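Local coordinates for protein lantibiotic dehydratase (PDB 5EHK) that probably dehydrates serine and threonine residues of the NAI-107 precursor peptide in a tRNA-dependent manner, activating their hydroxyls by glutamylation before elimination, at residues Leu687-Trp692 / Ile760-Ala765; Gly473-Val478 / Met674-Gly679; Val229-Ser234 / Gln278-Thr283. All coordinates share one frame; numbering follows the deposited sequence.

Contact 1. Residues Leu687-Trp692 / Ile760-Ala765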
loop_
_atom_site.group_PDB
_atom_site.type_symbol
_atom_site.label_atom_id
_atom_site.label_comp_id
_atom_site.label_asym_id
_atom_site.label_seq_id
_atom_site.Cartn_x
_atom_site.Cartn_y
_atom_site.Cartn_z
ATOM N N LEU A 687 -4.317 -12.652 30.309
ATOM C CA LEU A 687 -3.829 -11.648 29.364
ATOM C C LEU A 687 -4.971 -11.101 28.489
ATOM O O LEU A 687 -4.957 -9.944 28.090
ATOM C CB LEU A 687 -2.747 -12.254 28.461
ATOM C CG LEU A 687 -1.524 -12.802 29.184
ATOM C CD1 LEU A 687 -0.542 -13.456 28.217
ATOM C CD2 LEU A 687 -0.848 -11.678 29.960
ATOM N N ALA A 688 -5.965 -11.943 28.219
ATOM C CA ALA A 688 -7.139 -11.549 27.463
ATOM C C ALA A 688 -8.309 -12.332 28.017
ATOM O O ALA A 688 -8.174 -13.515 28.308
ATOM C CB ALA A 688 -6.955 -11.849 25.983
ATOM N N ALA A 689 -9.443 -11.657 28.182
ATOM C CA ALA A 689 -10.673 -12.271 28.672
ATOM C C ALA A 689 -11.331 -13.146 27.589
ATOM O O ALA A 689 -11.012 -13.028 26.405
ATOM C CB ALA A 689 -11.637 -11.188 29.150
ATOM N N PRO A 690 -12.230 -14.061 27.991
ATOM C CA PRO A 690 -12.940 -14.817 26.956
ATOM C C PRO A 690 -13.923 -13.922 26.219
ATOM O O PRO A 690 -14.356 -12.902 26.755
ATOM C CB PRO A 690 -13.667 -15.920 27.748
ATOM C CG PRO A 690 -12.922 -16.017 29.026
ATOM C CD PRO A 690 -12.504 -14.603 29.331
ATOM N N LEU A 691 -14.267 -14.327 25.001
ATOM C CA LEU A 691 -14.825 -13.426 24.001
ATOM C C LEU A 691 -15.922 -13.995 23.089
ATOM O O LEU A 691 -15.690 -14.956 22.361
ATOM C CB LEU A 691 -13.669 -13.022 23.125
ATOM C CG LEU A 691 -13.454 -11.540 23.111
ATOM C CD1 LEU A 691 -12.112 -11.297 22.424
ATOM C CD2 LEU A 691 -14.639 -10.958 22.355
ATOM N N TRP A 692 -17.095 -13.373 23.086
ATOM C CA TRP A 692 -18.187 -13.816 22.205
ATOM C C TRP A 692 -18.616 -12.731 21.219
ATOM O O TRP A 692 -19.038 -11.651 21.634
ATOM C CB TRP A 692 -19.419 -14.234 23.028
ATOM C CG TRP A 692 -19.275 -15.544 23.715
ATOM C CD1 TRP A 692 -19.569 -16.764 23.201
ATOM C CD2 TRP A 692 -18.801 -15.770 25.048
ATOM N NE1 TRP A 692 -19.301 -17.743 24.123
ATOM C CE2 TRP A 692 -18.826 -17.157 25.267
ATOM C CE3 TRP A 692 -18.353 -14.934 26.072
ATOM C CZ2 TRP A 692 -18.424 -17.732 26.470
ATOM C CZ3 TRP A 692 -17.949 -15.500 27.253
ATOM C CH2 TRP A 692 -17.987 -16.891 27.445
ATOM N N ILE A 760 -19.321 -6.744 21.758
ATOM C CA ILE A 760 -18.942 -8.099 22.121
ATOM C C ILE A 760 -19.377 -8.433 23.546
ATOM O O ILE A 760 -19.924 -7.588 24.258
ATOM C CB ILE A 760 -17.435 -8.308 22.008
ATOM C CG1 ILE A 760 -16.707 -7.369 22.966
ATOM C CG2 ILE A 760 -17.007 -8.125 20.584
ATOM C CD1 ILE A 760 -15.241 -7.668 23.121
ATOM N N ALA A 761 -19.164 -9.685 23.939
ATOM C CA ALA A 761 -19.491 -10.122 25.286
ATOM C C ALA A 761 -18.276 -10.745 25.947
ATOM O O ALA A 761 -17.691 -11.692 25.412
ATOM C CB ALA A 761 -20.627 -11.098 25.253
ATOM N N GLN A 762 -17.902 -10.222 27.113
ATOM C CA GLN A 762 -16.824 -10.826 27.879
ATOM C C GLN A 762 -17.350 -11.591 29.097
ATOM O O GLN A 762 -18.305 -11.168 29.781
ATOM C CB GLN A 762 -15.829 -9.768 28.336
ATOM C CG GLN A 762 -14.649 -9.548 27.403
ATOM C CD GLN A 762 -13.739 -8.413 27.883
ATOM O OE1 GLN A 762 -13.658 -8.115 29.085
ATOM N NE2 GLN A 762 -13.082 -7.748 26.933
ATOM N N GLN A 763 -16.725 -12.734 29.355
ATOM C CA GLN A 763 -16.952 -13.426 30.598
ATOM C C GLN A 763 -16.386 -12.574 31.723
ATOM O O GLN A 763 -15.237 -12.125 31.649
ATOM C CB GLN A 763 -16.315 -14.809 30.593
ATOM C CG GLN A 763 -16.623 -15.593 31.861
ATOM C CD GLN A 763 -16.225 -17.056 31.773
ATOM O OE1 GLN A 763 -15.178 -17.406 31.203
ATOM N NE2 GLN A 763 -17.053 -17.924 32.362
ATOM N N VAL A 764 -17.219 -12.337 32.738
ATOM C CA VAL A 764 -16.858 -11.565 33.921
ATOM C C VAL A 764 -15.709 -12.199 34.709
ATOM O O VAL A 764 -15.659 -13.418 34.886
ATOM C CB VAL A 764 -18.065 -11.430 34.835
ATOM C CG1 VAL A 764 -17.725 -10.614 36.066
ATOM C CG2 VAL A 764 -19.210 -10.806 34.077
ATOM N N ALA A 765 -14.798 -11.360 35.193
ATOM C CA ALA A 765 -13.633 -11.833 35.916
ATOM C C ALA A 765 -14.074 -12.608 37.153
ATOM O O ALA A 765 -14.796 -12.077 38.001
ATOM C CB ALA A 765 -12.760 -10.642 36.321
#
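Trp692 and Ala761 form an antiparallel hydrogen-bonded pair where strand 685-693 meets strand 760-763, so the contact is a strand-to-strand seam, extended by side-chain packing from both segments. Trp692 N donates to Ala761 O at 2.9 Å and Ala761 N returns a bond to Trp692 O at 3.0 Å; both donors lie in the plane of the carbonyl they meet, and both bonds are moderately bent. The seam is short: the segments diverge, their touching parts running 127° apart, and Pro690 has no N-H to give; there Gln762 CA approaches Pro690 O at 3.4 Å in a CA-H...O contact.

Side chains finish the seam on both faces. On one, a methyl of Leu691, CD2, reaches the terminal methyl CD1 of Ile760, while the extended Gln762 runs past Pro690 O and brings its amide end against the Ala689 methyl, Ala689 CB to Gln762 OE1 being 3.7 Å. On the face of Trp692 and Ala761 the indole turns its six-membered edge to the partner backbone: Ala761 O lies near the ring plane, 3.4 Å from Trp692 CE3, and Trp692 CZ3 comes within 3.7 Å of Gln763 N. With CG anti to its backbone nitrogen (chi1 -176°), Gln763 passes obliquely across the Pro690 ring, its CB and OE1 near Pro690 CG. Gln763 CB also meets Trp692 CZ3; the amide plane farther out is tilted 80° from that of the indole. The amide nitrogen NE2 is bonded to Glu768, which helps fix the turn of that end.

Trp692 NE1 is hydrogen-bonded to Trp721 O at the end of helix 707-721. Strand 760-763 is flanked by strand 726-730, through backbone bonds of Ile760 with Val730 and Gln762 with Leu728, and strand 685-693 by strand 676-682.

Contact 2. Residues Gly473-Val478 / Met674-Gly679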
loop_
_atom_site.group_PDB
_atom_site.type_symbol
_atom_site.label_atom_id
_atom_site.label_comp_id
_atom_site.label_asym_id
_atom_site.label_seq_id
_atom_site.Cartn_x
_atom_site.Cartn_y
_atom_site.Cartn_z
ATOM N N GLY A 473 -14.132 -27.931 24.295
ATOM C CA GLY A 473 -15.177 -27.058 24.827
ATOM C C GLY A 473 -14.814 -26.092 25.954
ATOM O O GLY A 473 -15.701 -25.565 26.618
ATOM N N GLU A 474 -13.517 -25.852 26.155
ATOM C CA GLU A 474 -12.987 -24.986 27.211
ATOM C C GLU A 474 -13.047 -23.481 26.879
ATOM O O GLU A 474 -12.753 -23.072 25.760
ATOM C CB GLU A 474 -11.534 -25.351 27.470
ATOM C CG GLU A 474 -11.302 -26.762 27.985
ATOM C CD GLU A 474 -9.837 -27.184 27.861
ATOM O OE1 GLU A 474 -9.126 -26.617 26.997
ATOM O OE2 GLU A 474 -9.386 -28.057 28.638
ATOM N N ARG A 475 -13.394 -22.658 27.862
ATOM C CA ARG A 475 -13.502 -21.219 27.655
ATOM C C ARG A 475 -12.184 -20.509 27.909
ATOM O O ARG A 475 -12.085 -19.303 27.687
ATOM C CB ARG A 475 -14.503 -20.631 28.631
ATOM C CG ARG A 475 -15.889 -21.101 28.431
ATOM C CD ARG A 475 -16.686 -20.846 29.682
ATOM N NE ARG A 475 -18.120 -20.881 29.421
ATOM C CZ ARG A 475 -19.045 -20.683 30.348
ATOM N NH1 ARG A 475 -18.695 -20.435 31.598
ATOM N NH2 ARG A 475 -20.321 -20.726 30.016
ATOM N N GLU A 476 -11.180 -21.237 28.388
ATOM C CA GLU A 476 -9.888 -20.636 28.653
ATOM C C GLU A 476 -8.854 -21.643 28.218
ATOM O O GLU A 476 -9.061 -22.842 28.339
ATOM C CB GLU A 476 -9.732 -20.293 30.137
ATOM C CG GLU A 476 -10.701 -19.196 30.638
ATOM C CD GLU A 476 -10.379 -18.660 32.049
ATOM O OE1 GLU A 476 -9.340 -19.067 32.640
ATOM O OE2 GLU A 476 -11.187 -17.841 32.570
ATOM N N ILE A 477 -7.746 -21.156 27.686
ATOM C CA ILE A 477 -6.649 -22.001 27.285
ATOM C C ILE A 477 -5.480 -21.522 28.136
ATOM O O ILE A 477 -5.471 -20.365 28.548
ATOM C CB ILE A 477 -6.398 -21.895 25.742
ATOM C CG1 ILE A 477 -5.501 -23.029 25.243
ATOM C CG2 ILE A 477 -5.801 -20.540 25.334
ATOM C CD1 ILE A 477 -6.237 -24.339 24.931
ATOM N N VAL A 478 -4.538 -22.406 28.467
ATOM C CA VAL A 478 -3.443 -22.043 29.365
ATOM C C VAL A 478 -2.109 -22.083 28.648
ATOM O O VAL A 478 -1.737 -23.106 28.087
ATOM C CB VAL A 478 -3.352 -22.986 30.584
ATOM C CG1 VAL A 478 -2.054 -22.722 31.371
ATOM C CG2 VAL A 478 -4.586 -22.839 31.483
ATOM N N MET A 674 -13.488 -15.104 14.797
ATOM C CA MET A 674 -14.114 -16.273 15.384
ATOM C C MET A 674 -15.270 -15.831 16.282
ATOM O O MET A 674 -15.210 -14.750 16.868
ATOM C CB MET A 674 -13.089 -17.083 16.172
ATOM C CG MET A 674 -11.933 -17.664 15.347
ATOM S SD MET A 674 -12.466 -19.054 14.332
ATOM C CE MET A 674 -13.390 -19.923 15.577
ATOM N N PRO A 675 -16.360 -16.622 16.327
ATOM C CA PRO A 675 -17.530 -16.281 17.152
ATOM C C PRO A 675 -17.191 -16.359 18.628
ATOM O O PRO A 675 -17.746 -15.609 19.436
ATOM C CB PRO A 675 -18.553 -17.369 16.797
ATOM C CG PRO A 675 -17.743 -18.503 16.263
ATOM C CD PRO A 675 -16.550 -17.878 15.582
ATOM N N PHE A 676 -16.286 -17.267 18.979
ATOM C CA PHE A 676 -15.801 -17.321 20.344
ATOM C C PHE A 676 -14.311 -17.447 20.364
ATOM O O PHE A 676 -13.750 -18.261 19.638
ATOM C CB PHE A 676 -16.417 -18.472 21.153
ATOM C CG PHE A 676 -15.784 -18.660 22.507
ATOM C CD1 PHE A 676 -16.071 -17.778 23.552
ATOM C CD2 PHE A 676 -14.889 -19.701 22.734
ATOM C CE1 PHE A 676 -15.473 -17.931 24.800
ATOM C CE2 PHE A 676 -14.299 -19.866 23.974
ATOM C CZ PHE A 676 -14.584 -18.979 25.007
ATOM N N LEU A 677 -13.691 -16.627 21.211
ATOM C CA LEU A 677 -12.266 -16.697 21.539
ATOM C C LEU A 677 -12.051 -16.958 23.031
ATOM O O LEU A 677 -12.566 -16.223 23.885
ATOM C CB LEU A 677 -11.559 -15.406 21.134
ATOM C CG LEU A 677 -11.304 -15.226 19.646
ATOM C CD1 LEU A 677 -10.897 -13.813 19.439
ATOM C CD2 LEU A 677 -10.221 -16.201 19.133
ATOM N N PRO A 678 -11.292 -18.013 23.350
ATOM C CA PRO A 678 -11.018 -18.419 24.735
ATOM C C PRO A 678 -10.225 -17.349 25.462
ATOM O O PRO A 678 -9.431 -16.680 24.801
ATOM C CB PRO A 678 -10.127 -19.652 24.562
ATOM C CG PRO A 678 -9.465 -19.449 23.249
ATOM C CD PRO A 678 -10.473 -18.754 22.379
ATOM N N GLY A 679 -10.459 -17.169 26.767
ATOM C CA GLY A 679 -9.574 -16.370 27.602
ATOM C C GLY A 679 -8.187 -17.001 27.599
ATOM O O GLY A 679 -8.061 -18.212 27.467
#
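The Phe676 ring turns an edge toward residues Glu474 and Arg475: Arg475 CA lies near the ring plane, 3.6 Å from Phe676 CZ, and Glu474 O approaches the same rim at 4.0 Å from Phe676 CE2. Phe676 also meets the indole of Trp692, with ring planes inclined at about 40°, and touches Pro690, so it is wedged between strand 685-693 and the segment that enters strand 476-479. A chi1 of 172° swings the phenyl ring away from its own amide nitrogen, out to the Arg475 backbone.

Beyond the ring, the two segments join through Gly679. Gly679 N donates a hydrogen bond to Arg475 O at 2.8 Å, tilted somewhat from the carbonyl plane. In return, Gly679 O receives Ile477 N at 3.0 Å, almost in line with its C=O bond. Pro678 packs beside these bonds: Pro678 CB lies 3.7 Å from Arg475 O, and a looser apolar touch links its ring to Ile477 CG2.

The Arg475 side chain touches the Phe676 ring with its CB, then extends away; NH1 forms a salt bridge with Glu768 and NH2 is bonded to Asn722 O. Nearby, Met674 and Pro675 pack on Ala467 of the second subunit, placing this end of the segment beside the dimer interface.

One residue bonded through both N and O to the neighbours of the residue opposite, here Gly679 astride Glu476, is the signature of a parallel beta bridge, which in this fold ties strand 476-479 to strand 676-682, almost two hundred residues later in the chain.

Contact 3. Residues Val229-Ser234 / Gln278-Thr283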
loop_
_atom_site.group_PDB
_atom_site.type_symbol
_atom_site.label_atom_id
_atom_site.label_comp_id
_atom_site.label_asym_id
_atom_site.label_seq_id
_atom_site.Cartn_x
_atom_site.Cartn_y
_atom_site.Cartn_z
ATOM N N VAL A 229 -5.131 30.817 11.550
ATOM C CA VAL A 229 -5.002 32.261 11.695
ATOM C C VAL A 229 -3.816 32.795 10.897
ATOM O O VAL A 229 -2.684 32.357 11.104
ATOM C CB VAL A 229 -4.855 32.656 13.168
ATOM C CG1 VAL A 229 -4.210 34.043 13.297
ATOM C CG2 VAL A 229 -6.212 32.614 13.852
ATOM N N SER A 230 -4.074 33.742 9.997
ATOM C CA SER A 230 -3.017 34.340 9.175
ATOM C C SER A 230 -2.982 35.840 9.350
ATOM O O SER A 230 -3.825 36.540 8.793
ATOM C CB SER A 230 -3.248 34.030 7.695
ATOM O OG SER A 230 -2.164 34.476 6.898
ATOM N N ALA A 231 -2.019 36.338 10.122
ATOM C CA ALA A 231 -1.893 37.777 10.349
ATOM C C ALA A 231 -0.717 38.349 9.556
ATOM O O ALA A 231 0.273 37.657 9.352
ATOM C CB ALA A 231 -1.707 38.050 11.825
ATOM N N ARG A 232 -0.815 39.598 9.101
ATOM C CA ARG A 232 0.339 40.241 8.477
ATOM C C ARG A 232 1.394 40.581 9.535
ATOM O O ARG A 232 1.078 41.118 10.598
ATOM C CB ARG A 232 -0.053 41.505 7.714
ATOM C CG ARG A 232 1.140 42.206 7.050
ATOM C CD ARG A 232 0.762 43.505 6.348
ATOM N NE ARG A 232 -0.320 43.319 5.372
ATOM C CZ ARG A 232 -0.149 43.039 4.076
ATOM N NH1 ARG A 232 1.074 42.906 3.567
ATOM N NH2 ARG A 232 -1.210 42.899 3.283
ATOM N N ARG A 233 2.656 40.288 9.230
ATOM C CA ARG A 233 3.741 40.474 10.199
ATOM C C ARG A 233 4.449 41.819 10.012
ATOM O O ARG A 233 5.524 41.905 9.438
ATOM C CB ARG A 233 4.737 39.322 10.101
ATOM C CG ARG A 233 5.865 39.368 11.107
ATOM C CD ARG A 233 6.739 38.122 10.963
ATOM N NE ARG A 233 7.883 38.157 11.867
ATOM C CZ ARG A 233 9.097 38.518 11.478
ATOM N NH1 ARG A 233 9.284 38.883 10.222
ATOM N NH2 ARG A 233 10.104 38.539 12.337
ATOM N N SER A 234 3.819 42.872 10.502
ATOM C CA SER A 234 4.365 44.217 10.424
ATOM C C SER A 234 5.520 44.350 11.404
ATOM O O SER A 234 5.750 43.446 12.196
ATOM C CB SER A 234 3.259 45.223 10.768
ATOM O OG SER A 234 2.704 44.950 12.048
ATOM N N GLN A 278 -6.475 36.614 18.871
ATOM C CA GLN A 278 -6.254 35.734 17.733
ATOM C C GLN A 278 -5.414 34.558 18.157
ATOM O O GLN A 278 -5.117 33.668 17.357
ATOM C CB GLN A 278 -5.497 36.444 16.616
ATOM C CG GLN A 278 -6.114 37.706 16.064
ATOM C CD GLN A 278 -5.237 38.312 14.969
ATOM O OE1 GLN A 278 -5.189 37.800 13.850
ATOM N NE2 GLN A 278 -4.507 39.379 15.307
ATOM N N GLU A 279 -5.035 34.571 19.425
ATOM C CA GLU A 279 -4.159 33.560 19.982
ATOM C C GLU A 279 -2.750 33.618 19.410
ATOM O O GLU A 279 -2.066 32.611 19.377
ATOM C CB GLU A 279 -4.759 32.164 19.832
ATOM C CG GLU A 279 -5.689 31.821 20.968
ATOM C CD GLU A 279 -6.244 30.432 20.859
ATOM O OE1 GLU A 279 -6.372 29.945 19.719
ATOM O OE2 GLU A 279 -6.560 29.836 21.910
ATOM N N LEU A 280 -2.337 34.790 18.933
ATOM C CA LEU A 280 -0.938 35.024 18.602
ATOM C C LEU A 280 -0.202 35.243 19.922
ATOM O O LEU A 280 1.011 35.058 20.013
ATOM C CB LEU A 280 -0.781 36.263 17.720
ATOM C CG LEU A 280 -1.363 36.241 16.305
ATOM C CD1 LEU A 280 -0.710 37.296 15.450
ATOM C CD2 LEU A 280 -1.193 34.889 15.686
ATOM N N LEU A 281 -0.942 35.670 20.940
ATOM C CA LEU A 281 -0.408 35.756 22.293
ATOM C C LEU A 281 -1.223 34.893 23.233
ATOM O O LEU A 281 -2.363 34.545 22.934
ATOM C CB LEU A 281 -0.368 37.188 22.808
ATOM C CG LEU A 281 0.692 38.101 22.213
ATOM C CD1 LEU A 281 0.372 39.550 22.552
ATOM C CD2 LEU A 281 2.051 37.709 22.750
ATOM N N ILE A 282 -0.609 34.509 24.344
ATOM C CA ILE A 282 -1.265 33.722 25.374
ATOM C C ILE A 282 -1.117 34.469 26.687
ATOM O O ILE A 282 0.015 34.705 27.130
ATOM C CB ILE A 282 -0.597 32.358 25.531
ATOM C CG1 ILE A 282 -0.748 31.542 24.242
ATOM C CG2 ILE A 282 -1.184 31.631 26.722
ATOM C CD1 ILE A 282 -0.086 30.175 24.279
ATOM N N THR A 283 -2.242 34.861 27.294
ATOM C CA THR A 283 -2.197 35.621 28.553
ATOM C C THR A 283 -2.045 34.653 29.710
ATOM O O THR A 283 -2.401 33.482 29.578
ATOM C CB THR A 283 -3.444 36.525 28.775
ATOM O OG1 THR A 283 -4.585 35.717 29.095
ATOM C CG2 THR A 283 -3.753 37.325 27.526
#
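No polar bond crosses this contact; Gln278 OE1 merely lies against carbon, with Val229 CG1 3.9 Å away and Ala231 CB 4.0 Å from the same oxygen. The Gln278 chain, extended beyond CG, crosses the Val229 side chain at about a right angle, and the other valine branch, Val229 CG2, rests 3.8 Å from Gln278 O.

Leu280 supplies the apolar half, spreading its two methyls over two residues of the strand. Leu280 CD2 meets Val229 CG1 at 3.9 Å, and Leu280 CD1 meets Ala231 CB at 3.8 Å. Val229 and Ala231 direct their side chains from the backbone toward the partner, Ser230 away from it; Ser230 OG is bonded to Arg208 and to Asp833 of the second subunit.

The contact thus lays strand 228-232, outermost in one three-stranded antiparallel sheet, against the turn between helix 267-278 and strand 281-283, outermost in another. Leu280 also touches Ile209 of the first sheet. Held by van der Waals packing of Leu280, Val229, Ala231 and the Gln278 chain, the fit here rests on shape and dispersion rather than on directional bonds.

Contacts 1 and 2 adjoin in the same strand array, their centres about 9 Å apart, joined where successive strands 676-682 and 685-693 pair and Leu691 N lies 2.8 Å from Leu677 O. Glu768 serves both, holding Gln763 and Arg475. Contact 3 lies across the chain's centre, about 52 Å from contact 1, centre to centre. Contact 1 is the most buried, with four of eight touching residues buried, against two of seven in contact 2 and one of four in contact 3. Backbone bonds join adjacent strands, antiparallel in contact 1 and parallel in contact 2; contact 3 packs without hydrogen bonds, where the edge strand of one small sheet meets the helix end and turn leading to another. Contacts 2 and 3 border the second subunit.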